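Local coordinates for protein mandelate racemase/muconate lactonizing enzyme/Enolase superfamily (Rhodobacter sphaeroides, PDB 2HZG) that is of unknown function but has the two-domain build of the enolase superfamily, a capping domain over a TIM barrel that holds a sodium ion, at residues A21-S25 and T305-H309; T149-R154 and A185-L190; I271-D277 and I299-H304; Q336-D340 and R372-V376. All blocks are in the same frame, centred on the assembly; numbering follows the deposited sequence. Where two conformers were deposited one is given.

Contact 1 of 4, residues A21-S25 and T305-H309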
loop_
_atom_site.group_PDB
_atom_site.type_symbol
_atom_site.label_atom_id
_atom_site.label_comp_id
_atom_site.label_asym_id
_atom_site.label_seq_id
_atom_site.Cartn_x
_atom_site.Cartn_y
_atom_site.Cartn_z
ATOM N N ALA A 21 16.688 13.401 7.116
ATOM C CA ALA A 21 15.879 13.272 8.332
ATOM C C ALA A 21 14.509 12.650 7.990
ATOM O O ALA A 21 13.931 12.955 6.936
ATOM C CB ALA A 21 15.680 14.611 8.979
ATOM N N ALA A 22 13.991 11.807 8.899
ATOM C CA ALA A 22 12.657 11.198 8.763
ATOM C C ALA A 22 11.602 12.204 9.226
ATOM O O ALA A 22 10.935 12.029 10.263
ATOM C CB ALA A 22 12.565 9.918 9.568
ATOM N N ASP A 23 11.457 13.256 8.434
ATOM C CA ASP A 23 10.738 14.447 8.857
ATOM C C ASP A 23 9.819 14.824 7.711
ATOM O O ASP A 23 10.280 15.341 6.703
ATOM C CB ASP A 23 11.754 15.573 9.151
ATOM C CG ASP A 23 11.085 16.914 9.503
ATOM O OD1 ASP A 23 9.837 17.011 9.475
ATOM O OD2 ASP A 23 11.825 17.876 9.829
ATOM N N GLY A 24 8.531 14.512 7.866
ATOM C CA GLY A 24 7.504 14.781 6.848
ATOM C C GLY A 24 7.133 16.247 6.642
ATOM O O GLY A 24 6.324 16.574 5.768
ATOM N N SER A 25 7.712 17.146 7.430
ATOM C CA SER A 25 7.384 18.572 7.301
ATOM C C SER A 25 8.204 19.282 6.227
ATOM O O SER A 25 8.002 20.472 5.980
ATOM C CB SER A 25 7.504 19.289 8.660
ATOM O OG SER A 25 8.861 19.465 9.038
ATOM N N THR A 305 0.611 13.370 13.827
ATOM C CA THR A 305 0.853 14.608 13.088
ATOM C C THR A 305 2.289 15.057 13.285
ATOM O O THR A 305 2.708 15.248 14.413
ATOM C CB THR A 305 -0.037 15.779 13.582
ATOM O OG1 THR A 305 -1.408 15.386 13.532
ATOM C CG2 THR A 305 0.173 17.024 12.706
ATOM N N PHE A 306 3.019 15.256 12.192
ATOM C CA PHE A 306 4.376 15.785 12.305
ATOM C C PHE A 306 4.563 17.046 11.430
ATOM O O PHE A 306 5.688 17.517 11.223
ATOM C CB PHE A 306 5.417 14.687 11.948
ATOM C CG PHE A 306 6.745 14.846 12.665
ATOM C CD1 PHE A 306 6.827 14.713 14.058
ATOM C CD2 PHE A 306 7.912 15.110 11.948
ATOM C CE1 PHE A 306 8.040 14.829 14.713
ATOM C CE2 PHE A 306 9.150 15.260 12.610
ATOM C CZ PHE A 306 9.201 15.124 13.996
ATOM N N THR A 307 3.460 17.596 10.929
ATOM C CA THR A 307 3.551 18.581 9.852
ATOM C C THR A 307 2.766 19.878 10.163
ATOM O O THR A 307 2.866 20.391 11.289
ATOM C CB THR A 307 3.172 17.932 8.484
ATOM O OG1 THR A 307 1.854 17.379 8.582
ATOM C CG2 THR A 307 4.150 16.807 8.148
ATOM N N SER A 308 2.026 20.419 9.189
ATOM C CA SER A 308 1.355 21.728 9.334
ATOM C C SER A 308 0.182 21.702 10.332
ATOM O O SER A 308 -0.272 20.650 10.767
ATOM C CB SER A 308 0.828 22.215 7.979
ATOM O OG SER A 308 -0.342 21.469 7.624
ATOM N N HIS A 309 -0.353 22.870 10.668
ATOM C CA HIS A 309 -1.567 22.873 11.485
ATOM C C HIS A 309 -2.811 22.499 10.694
ATOM O O HIS A 309 -3.795 22.122 11.286
ATOM C CB HIS A 309 -1.760 24.196 12.223
ATOM C CG HIS A 309 -0.881 24.327 13.424
ATOM N ND1 HIS A 309 -1.266 24.997 14.563
ATOM C CD2 HIS A 309 0.361 23.844 13.674
ATOM C CE1 HIS A 309 -0.297 24.934 15.461
ATOM N NE2 HIS A 309 0.704 24.244 14.945
#
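Ser25 and Thr307 mark the closest backbone approach, their CA atoms 4.6 Å apart, where two irregular segments, the turn at 21-25 and the loop at 305-309, run past each other. Along the first, an Asx turn fixes the shape. Asp23 OD1 accepts the backbone N of Ser25 at 3.0 Å, from above the carboxylate plane, and Ser25 OG at 2.7 Å on the syn side. Both donors arrive from the same face of the carboxylate.

The side chain of Phe306 crosses that of Asp23 at about a right angle. With its CG swung anti to the backbone N (chi1 -151°), the ring reaches over to the turn and presents an edge to it: Asp23 OD1 lies near the ring plane, 3.7 Å from Phe306 CE2, while the carboxylate is turned 80° from the ring. Thr307 works through its methyl branch. Its CG2 presses against the backbone of Gly24, 3.2 Å from Gly24 O, and also lies 3.6 Å from Ser25 N. Beside it, Ser25 CB rests 3.6 Å from Phe306 O.

The segments belong to the two domains of the enolase architecture: 21-25 is a loop of the N-terminal capping domain, and 305-309 follows barrel strand 300-303. Across the contact itself the join is van der Waals packing, supplemented probably by attraction between a carboxylate oxygen and the electropositive rim of an aromatic ring. The two bonds from Ser25 N and OG, with a third from Gln335 NE2 to Asp23 OD2, hold the carboxylate so that OD1 is presented to the ring edge.

Contact 2 of 4, residues T149-R154 and A185-L190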
loop_
_atom_site.group_PDB
_atom_site.type_symbol
_atom_site.label_atom_id
_atom_site.label_comp_id
_atom_site.label_asym_id
_atom_site.label_seq_id
_atom_site.Cartn_x
_atom_site.Cartn_y
_atom_site.Cartn_z
ATOM N N THR A 149 19.702 15.702 22.254
ATOM C CA THR A 149 18.397 15.193 22.708
ATOM C C THR A 149 18.007 15.784 24.060
ATOM O O THR A 149 16.887 16.247 24.225
ATOM C CB THR A 149 18.404 13.644 22.764
ATOM O OG1 THR A 149 18.542 13.148 21.433
ATOM C CG2 THR A 149 17.126 13.077 23.391
ATOM N N LEU A 150 18.940 15.770 25.020
ATOM C CA LEU A 150 18.695 16.396 26.323
ATOM C C LEU A 150 18.242 17.861 26.153
ATOM O O LEU A 150 17.237 18.269 26.738
ATOM C CB LEU A 150 19.964 16.318 27.199
ATOM C CG LEU A 150 19.939 16.812 28.645
ATOM C CD1 LEU A 150 21.132 16.213 29.405
ATOM C CD2 LEU A 150 19.949 18.361 28.708
ATOM N N GLU A 151 18.984 18.623 25.344
ATOM C CA GLU A 151 18.705 20.061 25.123
ATOM C C GLU A 151 17.315 20.295 24.498
ATOM O O GLU A 151 16.577 21.217 24.900
ATOM C CB GLU A 151 19.782 20.693 24.235
ATOM C CG GLU A 151 21.194 20.854 24.888
ATOM C CD GLU A 151 21.170 21.650 26.205
ATOM O OE1 GLU A 151 20.361 22.604 26.335
ATOM O OE2 GLU A 151 21.946 21.313 27.124
ATOM N N ARG A 152 16.960 19.441 23.530
ATOM C CA ARG A 152 15.616 19.423 22.940
ATOM C C ARG A 152 14.528 19.174 23.959
ATOM O O ARG A 152 13.484 19.848 23.933
ATOM C CB ARG A 152 15.530 18.382 21.811
ATOM C CG ARG A 152 16.384 18.805 20.634
ATOM C CD ARG A 152 16.419 17.803 19.515
ATOM N NE ARG A 152 17.353 18.269 18.491
ATOM C CZ ARG A 152 17.515 17.696 17.300
ATOM N NH1 ARG A 152 16.808 16.618 16.971
ATOM N NH2 ARG A 152 18.376 18.203 16.432
ATOM N N ALA A 153 14.748 18.204 24.846
ATOM C CA ALA A 153 13.755 17.892 25.867
ATOM C C ALA A 153 13.636 19.041 26.887
ATOM O O ALA A 153 12.523 19.390 27.324
ATOM C CB ALA A 153 14.085 16.559 26.568
ATOM N N ARG A 154 14.788 19.598 27.261
ATOM C CA ARG A 154 14.875 20.756 28.165
ATOM C C ARG A 154 14.123 21.949 27.560
ATOM O O ARG A 154 13.338 22.580 28.253
ATOM C CB ARG A 154 16.358 21.099 28.448
ATOM C CG ARG A 154 16.622 22.146 29.552
ATOM C CD ARG A 154 18.138 22.310 29.831
ATOM N NE ARG A 154 18.438 23.467 30.687
ATOM C CZ ARG A 154 18.844 23.402 31.960
ATOM N NH1 ARG A 154 19.016 22.230 32.564
ATOM N NH2 ARG A 154 19.083 24.527 32.639
ATOM N N ALA A 185 19.042 10.613 28.289
ATOM C CA ALA A 185 19.234 12.052 28.040
ATOM C C ALA A 185 17.890 12.772 27.818
ATOM O O ALA A 185 17.667 13.846 28.373
ATOM C CB ALA A 185 20.187 12.279 26.874
ATOM N N ALA A 186 16.981 12.149 27.059
ATOM C CA ALA A 186 15.593 12.643 26.948
ATOM C C ALA A 186 14.917 12.778 28.320
ATOM O O ALA A 186 14.331 13.824 28.642
ATOM C CB ALA A 186 14.766 11.737 26.018
ATOM N N ARG A 187 15.001 11.726 29.136
ATOM C CA ARG A 187 14.459 11.773 30.484
ATOM C C ARG A 187 15.149 12.870 31.320
ATOM O O ARG A 187 14.482 13.597 32.060
ATOM C CB ARG A 187 14.570 10.400 31.171
ATOM C CG ARG A 187 14.094 10.339 32.641
ATOM C CD ARG A 187 12.707 10.949 32.886
ATOM N NE ARG A 187 11.626 10.097 32.413
ATOM C CZ ARG A 187 10.351 10.468 32.319
ATOM N NH1 ARG A 187 9.973 11.706 32.655
ATOM N NH2 ARG A 187 9.443 9.601 31.881
ATOM N N GLU A 188 16.471 12.977 31.194
ATOM C CA GLU A 188 17.246 13.968 31.951
ATOM C C GLU A 188 16.792 15.380 31.589
ATOM O O GLU A 188 16.550 16.201 32.482
ATOM C CB GLU A 188 18.757 13.807 31.710
ATOM C CG GLU A 188 19.636 14.498 32.769
ATOM C CD GLU A 188 21.135 14.345 32.514
ATOM O OE1 GLU A 188 21.561 13.371 31.823
ATOM O OE2 GLU A 188 21.899 15.222 33.001
ATOM N N GLY A 189 16.673 15.662 30.289
ATOM C CA GLY A 189 16.219 16.977 29.843
ATOM C C GLY A 189 14.783 17.276 30.231
ATOM O O GLY A 189 14.446 18.420 30.567
ATOM N N LEU A 190 13.929 16.252 30.197
ATOM C CA LEU A 190 12.506 16.453 30.429
ATOM C C LEU A 190 12.202 16.647 31.898
ATOM O O LEU A 190 11.244 17.349 32.253
ATOM C CB LEU A 190 11.679 15.267 29.893
ATOM C CG LEU A 190 10.167 15.237 30.174
ATOM C CD1 LEU A 190 9.473 16.491 29.594
ATOM C CD2 LEU A 190 9.525 13.959 29.644
#
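The carboxylate of Glu188 has one flat face pressed by Leu150, whose CD1 stands almost straight above Glu188 CD at 3.6 Å and about equally far from both oxygens. These residues sit on neighbouring outer helices of the TIM barrel, 146-158 and 176-190, which follow the consecutive strands 135-141 and 163-167. The short helical segments run in the same general direction and cross at -33°, with axes just 7.0 Å apart.

Gly189, Ala153, Ala185 and Ala186 keep the middle of the interface thin. Gly189, lacking a side chain, lets the two backbones touch: its CA meets Leu150 O at 3.5 Å, a CA-H...O contact with 150° at the hydrogen. Two more such contacts flank it, Leu150 CA to Ala185 O and Arg154 CA to Gly189 O, both 3.4 Å.

Leu150 CG lies anti to the backbone N (chi1 -176°), which carries the branch over Ala185 and Gly189 toward Glu188. On the inner side, Ala153, Ala186 and Leu190 also rest on strand 163-167. Thr149 turns its OG1 to Gln182 and the backbone N of Gly143, leaving its methyl for the neighbour: Thr149 CG2 meets Ala186 CB at 3.8 Å.

Contact 3 of 4, residues I271-D277 and I299-H304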
loop_
_atom_site.group_PDB
_atom_site.type_symbol
_atom_site.label_atom_id
_atom_site.label_comp_id
_atom_site.label_asym_id
_atom_site.label_seq_id
_atom_site.Cartn_x
_atom_site.Cartn_y
_atom_site.Cartn_z
ATOM N N ILE A 271 -1.377 -3.572 20.578
ATOM C CA ILE A 271 -1.003 -2.187 20.868
ATOM C C ILE A 271 -1.919 -1.582 21.933
ATOM O O ILE A 271 -3.100 -1.935 22.031
ATOM C CB ILE A 271 -1.006 -1.279 19.610
ATOM C CG1 ILE A 271 -2.320 -1.451 18.821
ATOM C CG2 ILE A 271 0.228 -1.554 18.753
ATOM C CD1 ILE A 271 -2.731 -0.177 18.013
ATOM N N GLY A 272 -1.355 -0.667 22.718
ATOM C CA GLY A 272 -2.117 0.116 23.670
ATOM C C GLY A 272 -2.583 1.454 23.137
ATOM O O GLY A 272 -3.490 2.057 23.711
ATOM N N PHE A 273 -1.966 1.928 22.052
ATOM C CA PHE A 273 -2.290 3.227 21.456
ATOM C C PHE A 273 -2.363 3.069 19.948
ATOM O O PHE A 273 -1.413 2.601 19.339
ATOM C CB PHE A 273 -1.221 4.309 21.794
ATOM C CG PHE A 273 -1.069 4.569 23.279
ATOM C CD1 PHE A 273 -1.784 5.609 23.896
ATOM C CD2 PHE A 273 -0.244 3.763 24.063
ATOM C CE1 PHE A 273 -1.659 5.848 25.276
ATOM C CE2 PHE A 273 -0.114 3.984 25.450
ATOM C CZ PHE A 273 -0.821 5.025 26.054
ATOM N N ILE A 274 -3.489 3.458 19.363
ATOM C CA ILE A 274 -3.619 3.502 17.901
ATOM C C ILE A 274 -3.454 4.957 17.465
ATOM O O ILE A 274 -4.041 5.863 18.054
ATOM C CB ILE A 274 -4.956 2.846 17.402
ATOM C CG1 ILE A 274 -5.014 2.759 15.861
ATOM C CG2 ILE A 274 -6.204 3.607 17.930
ATOM C CD1 ILE A 274 -4.146 1.658 15.231
ATOM N N GLN A 275 -2.613 5.172 16.463
ATOM C CA GLN A 275 -2.193 6.503 16.068
ATOM C C GLN A 275 -2.436 6.644 14.589
ATOM O O GLN A 275 -1.895 5.893 13.774
ATOM C CB GLN A 275 -0.715 6.742 16.393
ATOM C CG GLN A 275 -0.342 6.397 17.836
ATOM C CD GLN A 275 1.153 6.357 18.062
ATOM O OE1 GLN A 275 1.877 5.606 17.396
ATOM N NE2 GLN A 275 1.628 7.149 19.017
ATOM N N ILE A 276 -3.253 7.623 14.234
ATOM C CA ILE A 276 -3.759 7.696 12.867
ATOM C C ILE A 276 -3.452 9.035 12.223
ATOM O O ILE A 276 -3.677 10.090 12.803
ATOM C CB ILE A 276 -5.290 7.431 12.812
ATOM C CG1 ILE A 276 -5.624 6.042 13.391
ATOM C CG2 ILE A 276 -5.840 7.681 11.386
ATOM C CD1 ILE A 276 -5.078 4.855 12.595
ATOM N N ASP A 277 -2.924 8.956 11.007
ATOM C CA ASP A 277 -2.668 10.113 10.193
ATOM C C ASP A 277 -3.791 10.250 9.165
ATOM O O ASP A 277 -3.899 9.432 8.260
ATOM C CB ASP A 277 -1.312 9.969 9.489
ATOM C CG ASP A 277 -0.801 11.287 8.971
ATOM O OD1 ASP A 277 -1.546 11.972 8.259
ATOM O OD2 ASP A 277 0.345 11.664 9.262
ATOM N N ILE A 299 -9.182 0.994 23.391
ATOM C CA ILE A 299 -7.831 1.398 23.002
ATOM C C ILE A 299 -7.780 2.918 22.808
ATOM O O ILE A 299 -8.611 3.490 22.114
ATOM C CB ILE A 299 -7.349 0.628 21.729
ATOM C CG1 ILE A 299 -7.272 -0.885 22.036
ATOM C CG2 ILE A 299 -5.978 1.171 21.225
ATOM C CD1 ILE A 299 -7.090 -1.780 20.824
ATOM N N THR A 300 -6.799 3.562 23.430
ATOM C CA THR A 300 -6.582 4.995 23.271
ATOM C C THR A 300 -6.224 5.367 21.830
ATOM O O THR A 300 -5.304 4.807 21.237
ATOM C CB THR A 300 -5.486 5.511 24.211
ATOM O OG1 THR A 300 -5.806 5.153 25.559
ATOM C CG2 THR A 300 -5.349 7.070 24.102
ATOM N N TYR A 301 -6.976 6.321 21.286
ATOM C CA TYR A 301 -6.734 6.866 19.960
ATOM C C TYR A 301 -5.931 8.170 20.079
ATOM O O TYR A 301 -6.203 8.989 20.943
ATOM C CB TYR A 301 -8.081 7.119 19.268
ATOM C CG TYR A 301 -7.993 7.641 17.862
ATOM C CD1 TYR A 301 -8.286 6.811 16.767
ATOM C CD2 TYR A 301 -7.696 8.996 17.616
ATOM C CE1 TYR A 301 -8.231 7.309 15.458
ATOM C CE2 TYR A 301 -7.632 9.498 16.314
ATOM C CZ TYR A 301 -7.900 8.649 15.249
ATOM O OH TYR A 301 -7.845 9.146 13.983
ATOM N N VAL A 302 -4.933 8.333 19.212
ATOM C CA VAL A 302 -4.129 9.543 19.170
ATOM C C VAL A 302 -3.950 9.877 17.705
ATOM O O VAL A 302 -3.873 8.979 16.867
ATOM C CB VAL A 302 -2.704 9.375 19.840
ATOM C CG1 VAL A 302 -2.101 10.747 20.179
ATOM C CG2 VAL A 302 -2.736 8.491 21.113
ATOM N N ASN A 303 -3.903 11.163 17.386
ATOM C CA ASN A 303 -3.460 11.562 16.061
ATOM C C ASN A 303 -1.974 11.251 15.854
ATOM O O ASN A 303 -1.183 11.259 16.818
ATOM C CB ASN A 303 -3.697 13.058 15.836
ATOM C CG ASN A 303 -2.888 13.918 16.781
ATOM O OD1 ASN A 303 -2.889 13.694 17.985
ATOM N ND2 ASN A 303 -2.176 14.883 16.240
ATOM N N HIS A 304 -1.613 10.951 14.607
ATOM C CA HIS A 304 -0.241 11.113 14.167
ATOM C C HIS A 304 -0.170 12.397 13.348
ATOM O O HIS A 304 -0.827 12.509 12.316
ATOM C CB HIS A 304 0.270 9.946 13.302
ATOM C CG HIS A 304 1.595 10.239 12.673
ATOM N ND1 HIS A 304 1.720 10.810 11.426
ATOM C CD2 HIS A 304 2.854 10.119 13.157
ATOM C CE1 HIS A 304 2.997 11.009 11.155
ATOM N NE2 HIS A 304 3.706 10.594 12.190
HETATM O O HOH W 1 -5.394 1.849 25.487
HETATM O O HOH W 2 -6.285 11.188 13.588
#
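Phe273 and Thr300 lie side by side and point the same way, Phe273 CD1 reaching Thr300 CB at 3.7 Å, both on the same face of the sheet, as their parallel pairing requires. The strands, 273-276 and 300-303, are neighbours in the TIM barrel, joined by the beta-alpha-beta crossover through helix 284-297. Their backbone bonds alternate in the parallel manner: Ile274 N gives to Thr300 O at 2.9 Å, Val302 N to Ile274 O, and Ile276 N to Val302 O.

On the face shared by Phe273, Gln275, Thr300 and Val302, Gln275 sends its NE2 in a weak bond to the metal ligand Glu227. The face of Ile274 and Tyr301 packs on helix 284-297. Ile276, which packs on helix 259-268, and Tyr301 cross at about a right angle, with Ile276 CG1 3.6 Å from Tyr301 CE1. The phenol ends beside the backbone: a water accepts from Tyr301 OH at 2.6 Å and donates to Ile276 O. That carbonyl also takes His304 N at 2.9 Å, a donor standing 64° out of its plane.

At the C-terminal ends of the strands the polar pair forms. His304 has its CG anti to the backbone N (chi1 170°), and its ND1 gives a hydrogen bond of 2.7 Å to Asp277 OD2. The oxygen lies in the ring plane and is met on its anti side, with carboxylate and imidazole turned 40° apart. Its place, at the ends of the sixth and seventh strands, is consistent with the His-Asp pair known in the mandelate racemase group. The bond at ND1 helps to fix the rotation of the imidazole, and the His304 side chain lies about 4 Å from the bound sodium ion.

Contact 4 of 4, residues Q336-D340 and R372-V376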
loop_
_atom_site.group_PDB
_atom_site.type_symbol
_atom_site.label_atom_id
_atom_site.label_comp_id
_atom_site.label_asym_id
_atom_site.label_seq_id
_atom_site.Cartn_x
_atom_site.Cartn_y
_atom_site.Cartn_z
ATOM N N GLN A 336 9.956 25.206 8.381
ATOM C CA GLN A 336 9.259 26.458 8.120
ATOM C C GLN A 336 8.081 26.278 7.165
ATOM O O GLN A 336 7.059 26.959 7.309
ATOM C CB GLN A 336 10.216 27.524 7.553
ATOM C CG GLN A 336 9.610 28.945 7.632
ATOM C CD GLN A 336 9.409 29.381 9.065
ATOM O OE1 GLN A 336 10.291 29.193 9.901
ATOM N NE2 GLN A 336 8.260 29.966 9.364
ATOM N N LEU A 337 8.228 25.381 6.185
ATOM C CA LEU A 337 7.139 25.106 5.247
ATOM C C LEU A 337 5.861 24.803 5.999
ATOM O O LEU A 337 4.840 25.422 5.735
ATOM C CB LEU A 337 7.478 23.949 4.279
ATOM C CG LEU A 337 6.321 23.384 3.430
ATOM C CD1 LEU A 337 5.583 24.450 2.607
ATOM C CD2 LEU A 337 6.825 22.243 2.521
ATOM N N ALA A 338 5.928 23.866 6.947
ATOM C CA ALA A 338 4.748 23.437 7.707
ATOM C C ALA A 338 4.108 24.571 8.503
ATOM O O ALA A 338 2.868 24.682 8.548
ATOM C CB ALA A 338 5.099 22.267 8.628
ATOM N N LEU A 339 4.952 25.390 9.143
ATOM C CA LEU A 339 4.523 26.622 9.829
ATOM C C LEU A 339 3.794 27.572 8.868
ATOM O O LEU A 339 2.737 28.109 9.208
ATOM C CB LEU A 339 5.726 27.346 10.486
ATOM C CG LEU A 339 6.500 26.608 11.600
ATOM C CD1 LEU A 339 7.716 27.407 12.087
ATOM C CD2 LEU A 339 5.588 26.285 12.793
ATOM N N ASP A 340 4.342 27.756 7.669
ATOM C CA ASP A 340 3.853 28.805 6.749
ATOM C C ASP A 340 2.595 28.412 6.005
ATOM O O ASP A 340 1.908 29.281 5.441
ATOM C CB ASP A 340 4.920 29.155 5.717
ATOM C CG ASP A 340 6.109 29.903 6.318
ATOM O OD1 ASP A 340 6.122 30.132 7.559
ATOM O OD2 ASP A 340 7.036 30.232 5.530
ATOM N N ARG A 372 3.141 30.452 -2.834
ATOM C CA ARG A 372 4.105 31.174 -3.672
ATOM C C ARG A 372 5.573 30.844 -3.333
ATOM O O ARG A 372 6.391 30.587 -4.217
ATOM C CB ARG A 372 3.848 32.682 -3.614
ATOM C CG ARG A 372 4.811 33.492 -4.468
ATOM C CD ARG A 372 4.385 34.961 -4.592
ATOM N NE ARG A 372 3.106 35.108 -5.289
ATOM C CZ ARG A 372 2.942 35.035 -6.615
ATOM N NH1 ARG A 372 1.724 35.192 -7.134
ATOM N NH2 ARG A 372 3.980 34.806 -7.429
ATOM N N ARG A 373 5.894 30.850 -2.045
ATOM C CA ARG A 373 7.264 30.641 -1.616
ATOM C C ARG A 373 7.804 29.234 -1.930
ATOM O O ARG A 373 8.973 29.065 -2.319
ATOM C CB ARG A 373 7.340 30.884 -0.117
ATOM C CG ARG A 373 8.722 30.862 0.435
ATOM C CD ARG A 373 8.681 31.525 1.774
ATOM N NE ARG A 373 10.010 31.923 2.200
ATOM C CZ ARG A 373 10.517 33.146 2.076
ATOM N NH1 ARG A 373 9.809 34.133 1.536
ATOM N NH2 ARG A 373 11.743 33.379 2.519
ATOM N N TYR A 374 6.956 28.228 -1.737
ATOM C CA TYR A 374 7.431 26.847 -1.729
ATOM C C TYR A 374 6.998 25.999 -2.926
ATOM O O TYR A 374 7.305 24.806 -2.968
ATOM C CB TYR A 374 6.976 26.176 -0.451
ATOM C CG TYR A 374 7.476 26.845 0.815
ATOM C CD1 TYR A 374 8.781 26.609 1.296
ATOM C CD2 TYR A 374 6.631 27.660 1.567
ATOM C CE1 TYR A 374 9.228 27.194 2.470
ATOM C CE2 TYR A 374 7.072 28.248 2.750
ATOM C CZ TYR A 374 8.371 28.011 3.192
ATOM O OH TYR A 374 8.786 28.592 4.368
ATOM N N LEU A 375 6.291 26.610 -3.878
ATOM C CA LEU A 375 5.728 25.867 -5.007
ATOM C C LEU A 375 6.817 25.202 -5.824
ATOM O O LEU A 375 7.809 25.831 -6.162
ATOM C CB LEU A 375 4.901 26.775 -5.921
ATOM C CG LEU A 375 3.829 26.109 -6.809
ATOM C CD1 LEU A 375 2.926 25.089 -6.083
ATOM C CD2 LEU A 375 2.968 27.182 -7.510
ATOM N N VAL A 376 6.607 23.925 -6.132
ATOM C CA VAL A 376 7.497 23.168 -6.997
ATOM C C VAL A 376 6.869 23.130 -8.385
ATOM O O VAL A 376 5.728 22.668 -8.545
ATOM C CB VAL A 376 7.718 21.730 -6.456
ATOM C CG1 VAL A 376 8.580 20.918 -7.397
ATOM C CG2 VAL A 376 8.345 21.776 -5.031
#
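Helix 336-340, which follows the last barrel strand, 327-331, is met here by helix 368-374 from the C-terminal part of the chain, and Tyr374 spans the gap between them. The nearest CA atoms, those of Leu337 and Tyr374, are 7.2 Å apart, so the side chains do the work.

The phenol ring is sandwiched. Leu337 slides past it in the opposite direction and lays CD1 over one face, 3.8 Å from the centroid of the Tyr374 ring, a CH-pi contact displaced toward the rim. Over the centre of the opposite face stands CG of Arg373, the residue just before it. At the edge, Tyr374 OH donates to Asp340 OD2 at 2.7 Å, approaching 50° out of the carboxylate plane.

Asp340 is itself steadied from within its helix. Gln336, one turn earlier, bends at chi2 (65°), which brings its amide round so that Gln336 NE2 donates to Asp340 OD1 at 2.8 Å and a nearly straight 169°. Gln336 CG itself, placed by chi1, lies 3.4 Å from Tyr374 OH. Each carboxylate oxygen thus has its own donor, and Arg373 NE, 4.8 Å from Asp340 OD2, would probably add a favourable long-range charge effect.

Leu337 also packs on Leu13 of strand 5-14, and Tyr374 bonds through its backbone to Ser14. Such a seam, with the C-terminal segment returning to the capping domain after the barrel, is a feature of the enolase superfamily.

From the N terminus, segment 21-25 of the capping domain comes first, and contact 1 closes only when the chain reaches 305-309, after seven barrel strands. Contacts 2 and 3 are both nested in that long loop and follow each other in series: contact 2 joins two early outer helices, contact 3 the sixth and seventh strands. Segment 299-304 runs directly into 305-309, so the strand pairing of contact 3 leads into the domain junction of contact 1. Contact 4 opens afterwards and draws the C-terminal segment back. It touches contact 1, where Ala338 packs against Ser25, Thr307 and Ser308, whereas contacts 3 and 4 lie on opposite sides of the chain's centre.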